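Local coordinates for hypothetical protein (Mus musculus, PDB 1VKB) that probably acts as a gamma-glutamylamine cyclotransferase, releasing 5-oxoproline from gamma-glutamyl amines such as those left by degraded protein crosslinks, at residues Q26-V31 / D91-C96. Sequence-based numbering, arbitrary orientation.
Sequences QPNHKV and DDFEDC. With FMT (formic acid), chain D.
Phe93 reaches across to Asn28 and Val31 with the far end of its ring. CG of Phe93 lies anti to the backbone N (chi1 -176°), which sends the ring outward from the helix toward 26-31. CZ of Phe93 meets the carboxamide carbon CG of Asn28 at 3.7 Å. The amide sits at the ring edge, near the ring plane, and the two planes are 75° apart. ND2 of Asn28 is hydrogen-bonded to Thr21 OG1, which helps fix the amide's rotation. Val31 adds an apolar contact, CG1 to CE1 of Phe93 at 4.0 Å. CG1 sits oblique to the ring, and the two side chains cross at about a right angle. Arg158 makes a cation-pi contact with the same ring. In this gamma-glutamyl cyclotransferase-like fold, the contact joins the C-terminal end of helix 84-93 to the short helix 30-33 and the turn before it. That turn is a type I beta turn, with His29 N bonded to Gln26 O. A Schellman motif ends helix 84-93, with Asp95 at positive phi and Cys96 N bonded to Asp91 O at 2.9 Å. His29 NE2 donates to O2 of a formic acid at 2.7 Å (N-H...O 152°). Arg24 NE also hydrogen-bonds this molecule, probably from the crystallisation liquor.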
# COMPACT_ATOMS: atom_id res chain seq x y z
N GLN A 26 -7.85 -7.01 -4.75
CA GLN A 26 -6.48 -7.44 -4.91
C GLN A 26 -6.16 -8.65 -3.99
O GLN A 26 -6.95 -8.96 -3.05
CB GLN A 26 -5.53 -6.26 -4.73
CG GLN A 26 -5.72 -5.18 -5.83
CD GLN A 26 -5.45 -5.71 -7.20
OE1 GLN A 26 -4.50 -6.44 -7.37
NE2 GLN A 26 -6.24 -5.30 -8.19
N PRO A 27 -5.09 -9.38 -4.28
CA PRO A 27 -4.98 -10.74 -3.71
C PRO A 27 -4.95 -10.91 -2.19
O PRO A 27 -5.32 -11.99 -1.71
CB PRO A 27 -3.70 -11.30 -4.38
CG PRO A 27 -3.55 -10.47 -5.63
CD PRO A 27 -4.03 -9.11 -5.27
N ASN A 28 -4.53 -9.88 -1.44
CA ASN A 28 -4.44 -9.98 0.03
C ASN A 28 -5.49 -9.18 0.74
O ASN A 28 -5.43 -8.99 1.95
CB ASN A 28 -3.04 -9.60 0.56
CG ASN A 28 -1.98 -10.65 0.25
OD1 ASN A 28 -2.24 -11.86 0.41
ND2 ASN A 28 -0.82 -10.20 -0.30
N HIS A 29 -6.48 -8.71 0.01
CA HIS A 29 -7.55 -7.93 0.64
C HIS A 29 -8.22 -8.68 1.81
O HIS A 29 -8.62 -8.06 2.76
CB HIS A 29 -8.62 -7.48 -0.36
CG HIS A 29 -9.57 -6.47 0.22
ND1 HIS A 29 -9.15 -5.24 0.70
CD2 HIS A 29 -10.91 -6.53 0.44
CE1 HIS A 29 -10.20 -4.59 1.17
NE2 HIS A 29 -11.27 -5.34 1.02
N LYS A 30 -8.37 -10.01 1.70
CA LYS A 30 -9.03 -10.77 2.78
C LYS A 30 -8.51 -10.46 4.15
O LYS A 30 -9.24 -10.56 5.12
CB LYS A 30 -8.92 -12.32 2.55
CG LYS A 30 -9.83 -12.92 1.47
CD LYS A 30 -9.57 -14.49 1.24
CE LYS A 30 -9.87 -15.30 2.51
NZ LYS A 30 -11.23 -15.00 3.00
N VAL A 31 -7.21 -10.16 4.27
CA VAL A 31 -6.67 -9.97 5.63
C VAL A 31 -7.27 -8.75 6.31
O VAL A 31 -7.34 -8.71 7.53
CB VAL A 31 -5.12 -9.89 5.69
CG1 VAL A 31 -4.48 -11.14 5.11
CG2 VAL A 31 -4.62 -8.65 5.02
N ASP A 91 1.37 -4.14 10.28
CA ASP A 91 2.85 -4.02 10.50
C ASP A 91 3.57 -5.35 10.48
O ASP A 91 4.65 -5.48 9.89
CB ASP A 91 3.22 -3.33 11.82
CG ASP A 91 2.90 -1.87 11.85
OD1 ASP A 91 2.51 -1.25 10.82
OD2 ASP A 91 3.02 -1.24 12.94
N ASP A 92 2.95 -6.35 11.10
CA ASP A 92 3.48 -7.68 11.13
C ASP A 92 3.34 -8.32 9.77
O ASP A 92 4.29 -8.97 9.31
CB ASP A 92 2.71 -8.48 12.17
CG ASP A 92 3.17 -9.90 12.31
OD1 ASP A 92 4.38 -10.11 12.43
OD2 ASP A 92 2.36 -10.85 12.39
N PHE A 93 2.17 -8.16 9.16
CA PHE A 93 1.91 -8.72 7.79
C PHE A 93 2.96 -8.23 6.76
O PHE A 93 3.48 -9.00 5.94
CB PHE A 93 0.52 -8.32 7.34
CG PHE A 93 0.14 -8.93 6.01
CD1 PHE A 93 -0.24 -10.29 5.94
CD2 PHE A 93 0.27 -8.21 4.84
CE1 PHE A 93 -0.52 -10.86 4.74
CE2 PHE A 93 -0.02 -8.79 3.61
CZ PHE A 93 -0.40 -10.13 3.57
N GLU A 94 3.26 -6.93 6.81
CA GLU A 94 4.24 -6.31 5.96
C GLU A 94 5.69 -6.44 6.43
O GLU A 94 6.59 -5.89 5.79
CB GLU A 94 3.89 -4.83 5.78
CG GLU A 94 2.56 -4.59 5.07
CD GLU A 94 2.60 -5.01 3.57
OE1 GLU A 94 2.74 -6.20 3.25
OE2 GLU A 94 2.57 -4.12 2.75
N ASP A 95 5.90 -7.21 7.48
CA ASP A 95 7.24 -7.46 8.05
C ASP A 95 8.04 -6.16 8.28
O ASP A 95 9.23 -6.05 7.89
CB ASP A 95 8.01 -8.45 7.22
CG ASP A 95 9.17 -9.03 7.97
OD1 ASP A 95 9.25 -8.87 9.22
OD2 ASP A 95 10.07 -9.63 7.37
N CYS A 96 7.39 -5.20 8.94
CA CYS A 96 8.02 -3.92 9.32
C CYS A 96 8.97 -4.18 10.47
O CYS A 96 8.67 -5.01 11.34
CB CYS A 96 6.98 -2.91 9.76
SG CYS A 96 5.91 -2.44 8.45
C FMT D . -13.49 -3.55 2.63
O1 FMT D . -14.41 -2.88 3.08
O2 FMT D . -13.48 -3.93 1.48